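Local coordinates for dienelactone hydrolase (Anabaena variabilis, PDB 2O2G), which probably acts as a hydrolase of the dienelactone hydrolase family, built on the alpha/beta-hydrolase fold, at residues R54-A57 and E58-Q62; R83-H86 and L87-I91. All blocks are in the same frame, centred on the assembly; numbering follows the deposited sequence.

How the contacts relate
Both contacts are local, made by residues one to four positions apart, yet they lie on opposite sides of the chain's centre, with their own centres 28 Å apart. Contact 1 occupies helix 51-63, which crosses over between the neighbouring parallel strands 36-41 and 66-70; one flank is buried against the sheet, and the helix is held by regular main-chain hydrogen bonds. Contact 2 is a surface turn joining helix 75-84 to helix 91-107. There, water molecules bridge main-chain and carboxylate groups, while a histidine ring rests on a leucine. A salt bridge spans one helical turn in contact 1, whereas in contact 2 two arginines come close and an aspartate pairs with one.

Contact 1: R54-A57 and E58-Q62; sequences RYVA and EVLQQ
Two groups hold OE2 of Glu-58: NH2 of Arg-54, 3.4 Å away, and a water that donates to it from 2.8 Å. This i to i+4 pair lies on helix 51-63, the crossover of a beta-alpha-beta unit in the alpha/beta-hydrolase sheet. Guanidinium and carboxylate planes stand 90° apart, and the oxygen sits well out of the guanidinium plane, so the direct attraction is one of charge, with no N-H aimed at OE2; the water, in the guanidinium plane, takes a weak bond from NH2 and links the two. A bend at chi3 (55°) turns the arginine tip toward the glutamate, and its NH1 reaches further, to a salt bridge with Glu-12.

One residue on, the CG2 methyl of Val-59 rests over one face of the Tyr-55 ring, offset toward the rim, 3.8 Å from CZ in a CH-pi contact. The Tyr-55 OH is hydrogen-bonded to Thr-208 OG1 on helix 206-221, while Val-59 touches Ala-211 there. Val-56 and Leu-60 lie side by side, pointing the same way into the layer formed with Phe-40 of strand 36-41.

The backbone ladder is regular. Val-56 O takes a nearly straight bond from Leu-60 N (3.0 Å, 163°) and a weak one from Val-59 N. At the next rung Gln-61 N donates to Ala-57 O at 2.8 Å. The extended Gln-61 side chain runs back past that same carbonyl, its CG 3.1 Å from Ala-57 O, its NE2 bonded to Thr-67 OG1 on strand 66-70 and lying 3.9 Å from the Ala-57 CB methyl.

Contact 2: R83-H86 and L87-I91; sequences RTRH and LRFDI
Leu-87 lays its CG over one face of the His-86 imidazole, 3.6 Å from NE2, with CD2 equally close to that nitrogen. The two side chains run side by side in the same direction, a CH-pi contact in which CG stands 16° off the ring normal. The ring's orientation is fixed from its edge: ND1 and Thr-84 OG1 are hydrogen-bonded at 2.7 Å, in the plane of the ring, and a chi1 of 83° swings the imidazole back toward that hydroxyl. This is the tight half of the connection between two helices: Arg-85, the first residue past helix 75-84, has positive phi, and a type I turn runs from Leu-87 to Asp-90.

The solvent side is looser. One water donates to Arg-85 O at 2.8 Å and accepts from Phe-89 N; a second donates to both His-86 O and Asp-90 OD2, so two waters link residues past the helix end to the turn's second half. The methylene CG of Arg-85 lies over one face of the Arg-88 guanidinium, offset toward its rim. Their charged ends approach to 4.1 Å (Arg-85 NE to Arg-88 NH1), a cost that the salt bridge from Arg-88 NE to Asp-81 OD2 may offset.

Asp-81 OD1, on helix 75-84, accepts from Leu-87 N, while Asp-90 OD1 N-caps helix 91-107 at Leu-93 N, tying the turn to both helices.

Contact 1: R54-A57 and E58-Q62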
ATOM      1  N   ARG A  54      -9.066  -2.090  -5.656  1.00 30.27           N
ATOM      2  CA  ARG A  54     -10.334  -2.636  -5.160  1.00 30.41           C
ATOM      3  C   ARG A  54     -10.397  -4.171  -5.358  1.00 31.97           C
ATOM      4  O   ARG A  54     -10.859  -4.913  -4.469  1.00 31.77           O
ATOM      5  CB  ARG A  54     -11.532  -1.961  -5.815  1.00 31.78           C
ATOM      6  CG  ARG A  54     -11.873  -0.566  -5.235  1.00 28.23           C
ATOM      7  CD  ARG A  54     -13.239  -0.061  -5.720  1.00 31.43           C
ATOM      8  NE  ARG A  54     -14.360  -0.992  -5.467  1.00 37.70           N
ATOM      9  CZ  ARG A  54     -15.125  -1.027  -4.368  1.00 38.11           C
ATOM     10  NH1 ARG A  54     -14.897  -0.215  -3.339  1.00 34.85           N
ATOM     11  NH2 ARG A  54     -16.118  -1.913  -4.280  1.00 40.25           N
ATOM     12  N   TYR A  55      -9.951  -4.639  -6.526  1.00 31.10           N
ATOM     13  CA  TYR A  55      -9.848  -6.082  -6.778  1.00 29.71           C
ATOM     14  C   TYR A  55      -8.950  -6.752  -5.752  1.00 27.54           C
ATOM     15  O   TYR A  55      -9.331  -7.735  -5.129  1.00 22.65           O
ATOM     16  CB  TYR A  55      -9.317  -6.371  -8.207  1.00 31.04           C
ATOM     17  CG  TYR A  55      -9.089  -7.855  -8.392  1.00 36.61           C
ATOM     18  CD1 TYR A  55     -10.173  -8.731  -8.561  1.00 37.28           C
ATOM     19  CD2 TYR A  55      -7.799  -8.395  -8.305  1.00 35.05           C
ATOM     20  CE1 TYR A  55      -9.970 -10.097  -8.682  1.00 34.52           C
ATOM     21  CE2 TYR A  55      -7.583  -9.739  -8.432  1.00 37.66           C
ATOM     22  CZ  TYR A  55      -8.669 -10.595  -8.614  1.00 32.75           C
ATOM     23  OH  TYR A  55      -8.433 -11.950  -8.746  1.00 37.86           O
ATOM     24  N   VAL A  56      -7.724  -6.240  -5.575  1.00 24.78           N
ATOM     25  CA  VAL A  56      -6.835  -6.811  -4.589  1.00 23.73           C
ATOM     26  C   VAL A  56      -7.493  -6.790  -3.181  1.00 27.75           C
ATOM     27  O   VAL A  56      -7.416  -7.761  -2.460  1.00 24.82           O
ATOM     28  CB  VAL A  56      -5.442  -6.084  -4.523  1.00 25.00           C
ATOM     29  CG1 VAL A  56      -4.610  -6.667  -3.441  1.00 26.60           C
ATOM     30  CG2 VAL A  56      -4.697  -6.210  -5.852  1.00 29.91           C
ATOM     31  N   ALA A  57      -8.155  -5.677  -2.827  1.00 27.96           N
ATOM     32  CA  ALA A  57      -8.764  -5.523  -1.533  1.00 27.48           C
ATOM     33  C   ALA A  57      -9.812  -6.586  -1.302  1.00 26.81           C
ATOM     34  O   ALA A  57      -9.874  -7.138  -0.215  1.00 26.57           O
ATOM     35  CB  ALA A  57      -9.355  -4.139  -1.371  1.00 26.96           C
ATOM     36  N   GLU A  58     -10.613  -6.868  -2.323  1.00 27.96           N
ATOM     37  CA  GLU A  58     -11.658  -7.887  -2.232  1.00 33.33           C
ATOM     38  C   GLU A  58     -11.046  -9.263  -2.040  1.00 32.54           C
ATOM     39  O   GLU A  58     -11.640 -10.123  -1.410  1.00 33.70           O
ATOM     40  CB  GLU A  58     -12.562  -7.805  -3.475  1.00 33.06           C
ATOM     41  CG  GLU A  58     -13.426  -6.532  -3.420  1.00 44.96           C
ATOM     42  CD  GLU A  58     -13.953  -5.974  -4.771  1.00 45.57           C
ATOM     43  OE1 GLU A  58     -13.500  -6.418  -5.862  1.00 63.95           O
ATOM     44  OE2 GLU A  58     -14.807  -5.037  -4.717  1.00 55.96           O
ATOM     45  N   VAL A  59      -9.857  -9.481  -2.583  1.00 33.05           N
ATOM     46  CA  VAL A  59      -9.164 -10.773  -2.403  1.00 32.04           C
ATOM     47  C   VAL A  59      -8.656 -10.899  -0.958  1.00 29.18           C
ATOM     48  O   VAL A  59      -8.851 -11.923  -0.320  1.00 22.68           O
ATOM     49  CB  VAL A  59      -8.009 -10.958  -3.422  1.00 30.02           C
ATOM     50  CG1 VAL A  59      -7.279 -12.256  -3.173  1.00 30.86           C
ATOM     51  CG2 VAL A  59      -8.556 -10.950  -4.823  1.00 31.64           C
ATOM     52  N   LEU A  60      -8.072  -9.823  -0.424  1.00 26.14           N
ATOM     53  CA  LEU A  60      -7.598  -9.800   0.965  1.00 24.56           C
ATOM     54  C   LEU A  60      -8.784  -9.987   1.925  1.00 26.48           C
ATOM     55  O   LEU A  60      -8.727 -10.785   2.873  1.00 25.29           O
ATOM     56  CB  LEU A  60      -6.860  -8.483   1.272  1.00 27.46           C
ATOM     57  CG  LEU A  60      -5.646  -8.168   0.369  1.00 30.97           C
ATOM     58  CD1 LEU A  60      -5.045  -6.801   0.689  1.00 29.82           C
ATOM     59  CD2 LEU A  60      -4.576  -9.230   0.493  1.00 29.69           C
ATOM     60  N   GLN A  61      -9.862  -9.259   1.684  1.00 24.24           N
ATOM     61  CA  GLN A  61     -11.078  -9.401   2.525  1.00 25.67           C
ATOM     62  C   GLN A  61     -11.557 -10.853   2.578  1.00 27.68           C
ATOM     63  O   GLN A  61     -11.958 -11.347   3.624  1.00 26.00           O
ATOM     64  CB  GLN A  61     -12.196  -8.526   1.982  1.00 24.56           C
ATOM     65  CG  GLN A  61     -11.963  -7.021   2.121  1.00 23.45           C
ATOM     66  CD  GLN A  61     -12.799  -6.213   1.162  1.00 25.77           C
ATOM     67  OE1 GLN A  61     -13.832  -6.676   0.668  1.00 24.40           O
ATOM     68  NE2 GLN A  61     -12.363  -5.002   0.884  1.00 21.62           N
ATOM     69  N   GLN A  62     -11.587 -11.507   1.424  1.00 30.69           N
ATOM     70  CA  GLN A  62     -12.009 -12.900   1.306  1.00 30.23           C
ATOM     71  C   GLN A  62     -11.111 -13.850   2.113  1.00 29.97           C
ATOM     72  O   GLN A  62     -11.552 -14.895   2.545  1.00 25.81           O
ATOM     73  CB  GLN A  62     -12.033 -13.322  -0.170  1.00 31.24           C
ATOM     74  CG  GLN A  62     -13.285 -12.827  -0.952  1.00 37.92           C
ATOM     75  CD  GLN A  62     -13.220 -13.034  -2.495  1.00 39.49           C
ATOM     76  OE1 GLN A  62     -12.203 -13.464  -3.065  1.00 44.42           O
ATOM     77  NE2 GLN A  62     -14.330 -12.709  -3.166  1.00 51.97           N
TER
HETATM   78  O   HOH W   1     -17.134  -4.541  -6.106  1.00 44.28           O

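Contact 2: R83-H86 and L87-I91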
ATOM      1  N   ARG A  83      -4.566  19.318 -12.774  1.00 27.84           N
ATOM      2  CA  ARG A  83      -3.945  20.214 -13.763  1.00 26.33           C
ATOM      3  C   ARG A  83      -2.448  20.463 -13.530  1.00 26.93           C
ATOM      4  O   ARG A  83      -1.666  20.504 -14.472  1.00 24.66           O
ATOM      5  CB  ARG A  83      -4.653  21.567 -13.806  1.00 28.55           C
ATOM      6  CG  ARG A  83      -6.109  21.509 -14.253  1.00 33.86           C
ATOM      7  N   THR A  84      -2.038  20.605 -12.273  1.00 25.71           N
ATOM      8  CA  THR A  84      -0.654  20.942 -11.965  1.00 23.42           C
ATOM      9  C   THR A  84       0.275  19.733 -11.843  1.00 22.58           C
ATOM     10  O   THR A  84       1.429  19.820 -12.161  1.00 22.77           O
ATOM     11  CB  THR A  84      -0.602  21.631 -10.589  1.00 22.47           C
ATOM     12  OG1 THR A  84      -1.126  20.719  -9.625  1.00 23.09           O
ATOM     13  CG2 THR A  84      -1.422  22.944 -10.591  1.00 26.33           C
ATOM     14  N   ARG A  85      -0.253  18.609 -11.390  1.00 23.04           N
ATOM     15  CA  ARG A  85       0.554  17.434 -11.020  1.00 23.25           C
ATOM     16  C   ARG A  85       1.626  17.808  -9.974  1.00 24.48           C
ATOM     17  O   ARG A  85       2.647  17.124  -9.888  1.00 21.61           O
ATOM     18  CB  ARG A  85       1.245  16.789 -12.210  1.00 23.98           C
ATOM     19  CG  ARG A  85       0.324  16.459 -13.309  1.00 23.94           C
ATOM     20  CD  ARG A  85       1.027  15.669 -14.359  1.00 31.59           C
ATOM     21  NE  ARG A  85       0.060  15.352 -15.397  1.00 32.56           N
ATOM     22  CZ  ARG A  85       0.378  14.965 -16.618  1.00 33.18           C
ATOM     23  NH1 ARG A  85       1.643  14.794 -16.982  1.00 35.69           N
ATOM     24  NH2 ARG A  85      -0.592  14.748 -17.480  1.00 27.23           N
ATOM     25  N   HIS A  86       1.385  18.849  -9.165  1.00 21.41           N
ATOM     26  CA  HIS A  86       2.417  19.314  -8.231  1.00 24.08           C
ATOM     27  C   HIS A  86       2.435  18.537  -6.911  1.00 20.78           C
ATOM     28  O   HIS A  86       3.339  18.758  -6.093  1.00 24.67           O
ATOM     29  CB  HIS A  86       2.351  20.835  -7.988  1.00 24.24           C
ATOM     30  CG  HIS A  86       1.345  21.247  -6.968  1.00 31.15           C
ATOM     31  ND1 HIS A  86      -0.009  21.212  -7.206  1.00 24.08           N
ATOM     32  CD2 HIS A  86       1.497  21.729  -5.710  1.00 32.13           C
ATOM     33  CE1 HIS A  86      -0.654  21.625  -6.128  1.00 36.07           C
ATOM     34  NE2 HIS A  86       0.237  21.943  -5.205  1.00 26.48           N
ATOM     35  N   LEU A  87       1.440  17.680  -6.698  1.00 21.90           N
ATOM     36  CA  LEU A  87       1.334  16.854  -5.483  1.00 22.77           C
ATOM     37  C   LEU A  87       1.463  15.365  -5.694  1.00 21.78           C
ATOM     38  O   LEU A  87       1.990  14.652  -4.825  1.00 23.58           O
ATOM     39  CB  LEU A  87      -0.018  17.087  -4.788  1.00 25.32           C
ATOM     40  CG  LEU A  87      -0.307  18.534  -4.351  1.00 22.78           C
ATOM     41  CD1 LEU A  87      -1.722  18.614  -3.831  1.00 26.88           C
ATOM     42  CD2 LEU A  87       0.690  18.977  -3.272  1.00 19.10           C
ATOM     43  N   ARG A  88       0.996  14.869  -6.828  1.00 23.87           N
ATOM     44  CA  ARG A  88       0.949  13.415  -7.055  1.00 23.82           C
ATOM     45  C   ARG A  88       2.320  12.667  -7.057  1.00 24.94           C
ATOM     46  O   ARG A  88       2.349  11.466  -6.897  1.00 26.94           O
ATOM     47  CB  ARG A  88       0.222  13.077  -8.354  1.00 22.14           C
ATOM     48  CG  ARG A  88       0.904  13.545  -9.625  1.00 24.44           C
ATOM     49  CD  ARG A  88       0.170  13.153 -10.888  1.00 26.92           C
ATOM     50  NE  ARG A  88      -1.147  13.787 -10.927  1.00 24.63           N
ATOM     51  CZ  ARG A  88      -2.065  13.527 -11.849  1.00 33.32           C
ATOM     52  NH1 ARG A  88      -1.805  12.683 -12.841  1.00 34.76           N
ATOM     53  NH2 ARG A  88      -3.241  14.130 -11.805  1.00 25.22           N
ATOM     54  N   PHE A  89       3.428  13.353  -7.285  1.00 24.17           N
ATOM     55  CA  PHE A  89       4.717  12.653  -7.249  1.00 25.20           C
ATOM     56  C   PHE A  89       5.535  13.047  -6.010  1.00 26.67           C
ATOM     57  O   PHE A  89       6.703  12.664  -5.909  1.00 27.48           O
ATOM     58  CB  PHE A  89       5.536  12.935  -8.522  1.00 26.43           C
ATOM     59  CG  PHE A  89       4.767  12.732  -9.790  1.00 21.03           C
ATOM     60  CD1 PHE A  89       4.215  11.476 -10.089  1.00 28.09           C
ATOM     61  CD2 PHE A  89       4.575  13.778 -10.672  1.00 22.28           C
ATOM     62  CE1 PHE A  89       3.479  11.291 -11.218  1.00 28.17           C
ATOM     63  CE2 PHE A  89       3.860  13.582 -11.844  1.00 28.40           C
ATOM     64  CZ  PHE A  89       3.304  12.336 -12.104  1.00 24.15           C
ATOM     65  N   ASP A  90       4.923  13.776  -5.070  1.00 25.68           N
ATOM     66  CA  ASP A  90       5.628  14.288  -3.876  1.00 27.40           C
ATOM     67  C   ASP A  90       5.668  13.178  -2.849  1.00 25.99           C
ATOM     68  O   ASP A  90       4.762  13.017  -2.025  1.00 21.80           O
ATOM     69  CB  ASP A  90       4.930  15.545  -3.355  1.00 25.36           C
ATOM     70  CG  ASP A  90       5.678  16.216  -2.238  1.00 30.76           C
ATOM     71  OD1 ASP A  90       6.453  15.562  -1.494  1.00 27.93           O
ATOM     72  OD2 ASP A  90       5.470  17.442  -2.109  1.00 22.53           O
ATOM     73  N   ILE A  91       6.745  12.409  -2.894  1.00 26.14           N
ATOM     74  CA  ILE A  91       6.813  11.206  -2.060  1.00 27.06           C
ATOM     75  C   ILE A  91       6.816  11.537  -0.562  1.00 25.20           C
ATOM     76  O   ILE A  91       6.281  10.766   0.222  1.00 26.86           O
ATOM     77  CB  ILE A  91       8.005  10.259  -2.443  1.00 29.52           C
ATOM     78  CG1 ILE A  91       7.978   9.898  -3.937  1.00 29.01           C
ATOM     79  CG2 ILE A  91       8.012   9.008  -1.580  1.00 27.67           C
ATOM     80  CD1 ILE A  91       6.677   9.276  -4.438  1.00 42.01           C
TER
HETATM   81  O   HOH W   2       4.086  16.133  -7.708  1.00 15.14           O
HETATM   82  O   HOH W   3       4.277  19.074  -3.572  1.00 27.15           O